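Local coordinates for protein Nsp15 (Middle East respiratory syndrome-related coronavirus, PDB 5YVD) that cleaves RNA as the viral endoribonuclease Nsp15, probably on the uridylate-specific pattern of the EndoU family, and assembles as a hexamer, at residues T187-T192 and I319-I324. Sequence-based numbering, arbitrary orientation.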
ATOM      1  N   THR A 187      36.821 -30.523  -5.426  1.00 57.44           N
ATOM      2  CA  THR A 187      36.740 -31.393  -6.587  1.00 56.37           C
ATOM      3  C   THR A 187      37.037 -30.519  -7.801  1.00 58.02           C
ATOM      4  O   THR A 187      36.359 -29.510  -8.003  1.00 54.28           O
ATOM      5  CB  THR A 187      35.328 -31.982  -6.731  1.00 57.78           C
ATOM      6  OG1 THR A 187      34.814 -32.338  -5.436  1.00 55.26           O
ATOM      7  CG2 THR A 187      35.346 -33.199  -7.655  1.00 54.88           C
ATOM      8  N   GLU A 188      38.042 -30.874  -8.600  1.00 60.08           N
ATOM      9  CA  GLU A 188      38.265 -30.188  -9.882  1.00 60.27           C
ATOM     10  C   GLU A 188      36.916 -30.078 -10.602  1.00 55.09           C
ATOM     11  O   GLU A 188      36.039 -30.945 -10.480  1.00 54.15           O
ATOM     12  CB  GLU A 188      39.300 -30.922 -10.757  1.00 69.28           C
ATOM     13  CG  GLU A 188      40.760 -30.698 -10.348  1.00 77.23           C
ATOM     14  CD  GLU A 188      41.637 -31.961 -10.425  1.00 87.89           C
ATOM     15  OE1 GLU A 188      41.139 -33.098 -10.200  1.00 81.11           O
ATOM     16  OE2 GLU A 188      42.854 -31.814 -10.695  1.00 95.95           O
ATOM     17  N   CYS A 189      36.766 -29.016 -11.376  1.00 53.98           N
ATOM     18  CA  CYS A 189      35.453 -28.494 -11.684  1.00 49.05           C
ATOM     19  C   CYS A 189      35.460 -27.574 -12.919  1.00 46.92           C
ATOM     20  O   CYS A 189      36.421 -26.851 -13.210  1.00 37.93           O
ATOM     21  CB  CYS A 189      34.976 -27.819 -10.394  1.00 53.01           C
ATOM     22  SG  CYS A 189      33.960 -26.363 -10.441  1.00 52.85           S
ATOM     23  N   ILE A 190      34.380 -27.661 -13.670  1.00 49.83           N
ATOM     24  CA  ILE A 190      34.164 -26.845 -14.859  1.00 51.56           C
ATOM     25  C   ILE A 190      33.391 -25.607 -14.359  1.00 51.81           C
ATOM     26  O   ILE A 190      32.762 -25.669 -13.291  1.00 48.80           O
ATOM     27  CB  ILE A 190      33.433 -27.723 -15.937  1.00 55.88           C
ATOM     28  CG1 ILE A 190      34.458 -28.308 -16.912  1.00 58.46           C
ATOM     29  CG2 ILE A 190      32.342 -27.007 -16.723  1.00 54.54           C
ATOM     30  CD1 ILE A 190      35.267 -27.274 -17.662  1.00 57.93           C
ATOM     31  N   TYR A 191      33.461 -24.476 -15.070  1.00 49.90           N
ATOM     32  CA  TYR A 191      32.629 -23.312 -14.684  1.00 45.74           C
ATOM     33  C   TYR A 191      31.701 -22.794 -15.779  1.00 45.64           C
ATOM     34  O   TYR A 191      32.130 -22.567 -16.907  1.00 47.09           O
ATOM     35  CB  TYR A 191      33.504 -22.162 -14.229  1.00 42.78           C
ATOM     36  CG  TYR A 191      34.089 -22.338 -12.871  1.00 41.78           C
ATOM     37  CD1 TYR A 191      33.298 -22.180 -11.726  1.00 44.28           C
ATOM     38  CD2 TYR A 191      35.435 -22.643 -12.711  1.00 41.55           C
ATOM     39  CE1 TYR A 191      33.835 -22.329 -10.455  1.00 43.87           C
ATOM     40  CE2 TYR A 191      35.991 -22.796 -11.453  1.00 44.80           C
ATOM     41  CZ  TYR A 191      35.193 -22.637 -10.321  1.00 47.13           C
ATOM     42  OH  TYR A 191      35.756 -22.784  -9.062  1.00 49.56           O
ATOM     43  N   THR A 192      30.433 -22.573 -15.432  1.00 44.55           N
ATOM     44  CA  THR A 192      29.521 -21.814 -16.293  1.00 42.54           C
ATOM     45  C   THR A 192      30.079 -20.416 -16.387  1.00 39.89           C
ATOM     46  O   THR A 192      30.930 -20.054 -15.597  1.00 42.62           O
ATOM     47  CB  THR A 192      28.098 -21.763 -15.717  1.00 44.07           C
ATOM     48  OG1 THR A 192      28.138 -21.297 -14.363  1.00 43.54           O
ATOM     49  CG2 THR A 192      27.457 -23.139 -15.754  1.00 42.05           C
ATOM     50  N   ILE A 319      30.588 -29.054 -11.780  1.00 42.80           N
ATOM     51  CA  ILE A 319      30.470 -27.731 -12.369  1.00 42.26           C
ATOM     52  C   ILE A 319      30.119 -26.708 -11.303  1.00 43.06           C
ATOM     53  O   ILE A 319      29.300 -26.984 -10.423  1.00 46.02           O
ATOM     54  CB  ILE A 319      29.310 -27.674 -13.380  1.00 44.85           C
ATOM     55  CG1 ILE A 319      29.526 -28.662 -14.523  1.00 46.89           C
ATOM     56  CG2 ILE A 319      29.165 -26.266 -13.944  1.00 44.81           C
ATOM     57  CD1 ILE A 319      28.329 -28.827 -15.430  1.00 48.33           C
ATOM     58  N   ASP A 320      30.692 -25.516 -11.387  1.00 43.03           N
ATOM     59  CA  ASP A 320      30.281 -24.435 -10.491  1.00 46.56           C
ATOM     60  C   ASP A 320      30.281 -24.903  -9.014  1.00 47.22           C
ATOM     61  O   ASP A 320      29.391 -24.547  -8.220  1.00 48.22           O
ATOM     62  CB  ASP A 320      28.882 -23.888 -10.897  1.00 45.24           C
ATOM     63  CG  ASP A 320      28.921 -22.995 -12.161  1.00 44.14           C
ATOM     64  OD1 ASP A 320      29.992 -22.793 -12.749  1.00 44.66           O
ATOM     65  OD2 ASP A 320      27.869 -22.477 -12.579  1.00 42.48           O
ATOM     66  N   LEU A 321      31.280 -25.713  -8.672  1.00 42.09           N
ATOM     67  CA  LEU A 321      31.517 -26.155  -7.301  1.00 43.30           C
ATOM     68  C   LEU A 321      30.473 -27.132  -6.705  1.00 44.69           C
ATOM     69  O   LEU A 321      30.603 -27.492  -5.546  1.00 43.16           O
ATOM     70  CB  LEU A 321      31.752 -24.951  -6.381  1.00 41.61           C
ATOM     71  CG  LEU A 321      32.815 -23.942  -6.866  1.00 42.33           C
ATOM     72  CD1 LEU A 321      32.893 -22.703  -5.981  1.00 44.40           C
ATOM     73  CD2 LEU A 321      34.201 -24.561  -6.962  1.00 43.96           C
ATOM     74  N   THR A 322      29.486 -27.566  -7.502  1.00 49.18           N
ATOM     75  CA  THR A 322      28.512 -28.634  -7.139  1.00 48.63           C
ATOM     76  C   THR A 322      28.610 -29.789  -8.134  1.00 48.37           C
ATOM     77  O   THR A 322      29.457 -29.780  -9.038  1.00 42.49           O
ATOM     78  CB  THR A 322      27.046 -28.160  -7.232  1.00 49.31           C
ATOM     79  OG1 THR A 322      27.006 -26.738  -7.368  1.00 55.08           O
ATOM     80  CG2 THR A 322      26.222 -28.611  -6.021  1.00 48.76           C
ATOM     81  N   MET A 323      27.732 -30.777  -7.973  1.00 49.50           N
ATOM     82  CA  MET A 323      27.548 -31.806  -8.994  1.00 54.38           C
ATOM     83  C   MET A 323      26.351 -31.411  -9.809  1.00 49.22           C
ATOM     84  O   MET A 323      25.333 -31.068  -9.226  1.00 51.66           O
ATOM     85  CB  MET A 323      27.317 -33.196  -8.370  1.00 58.54           C
ATOM     86  CG  MET A 323      27.629 -34.350  -9.317  1.00 65.67           C
ATOM     87  SD  MET A 323      29.407 -34.514  -9.690  1.00 77.06           S
ATOM     88  CE  MET A 323      29.914 -35.739  -8.476  1.00 76.61           C
ATOM     89  N   ILE A 324      26.468 -31.450 -11.141  1.00 47.06           N
ATOM     90  CA  ILE A 324      25.318 -31.198 -12.043  1.00 46.75           C
ATOM     91  C   ILE A 324      24.973 -32.412 -12.904  1.00 45.89           C
ATOM     92  O   ILE A 324      25.852 -33.016 -13.525  1.00 50.01           O
ATOM     93  CB  ILE A 324      25.553 -29.991 -12.988  1.00 51.95           C
ATOM     94  CG1 ILE A 324      25.874 -28.721 -12.175  1.00 53.70           C
ATOM     95  CG2 ILE A 324      24.331 -29.749 -13.893  1.00 49.79           C
ATOM     96  CD1 ILE A 324      24.703 -28.155 -11.392  1.00 52.06           C
TER
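Asp-320 reaches from the tip of a hairpin to the backbone of Thr-192, whose N-H meets OD1 at 2.7 Å. The donor arrives on the syn side of that oxygen, 28° out of the carboxylate plane. With CG anti to its own carbonyl carbon (chi1 -75°), the Asp-320 carboxylate is carried beside the Tyr-191 ring, near the ring plane at the CD1 edge, the two planes turned 34° apart. The hydroxyl of Thr-192 is hydrogen-bonded to Lys-70, while Asp-320 OD2 is taken up by the hydroxyl of Thr-271; the exact placing of Thr-192 OG1 against Asp-320 OD2 is doubtful. The backbone N-H of Asp-320 itself points almost straight at Ile-190 O, 2.8 Å away, and the CA of Ile-319 leans on the same oxygen in a CA-H...O contact. Residues Ile-319 to Thr-322 form a type I' turn, the tight two-residue connection of a beta hairpin, joining strands 312-319 and 322-331 of the antiparallel sheet in the endoribonuclease region. The loop of 187-192, between strand 174-178 and helix 205-212, runs past this turn and pairs with it through a single beta bridge, Ile-190 with Ile-319. Cys-189 SG sits over one face of the Tyr-191 ring, offset toward its rim, and accepts the N-H of Leu-321 at 3.3 Å. Leu-321 bends its CD2 methyl toward both residues: it lies 3.9 Å from Cys-189 SG and approaches Tyr-191 obliquely, 4.0 Å from CZ. The phenol oxygen of Tyr-191 is hydrogen-bonded to Val-149 O in the middle domain, and Leu-71 of helix 69-74 packs against both Tyr-191 and Asp-320. Beside the bridge, the side chains of the bridged pair meet, Ile-190 CG2 lying 3.9 Å from Ile-319 CG1.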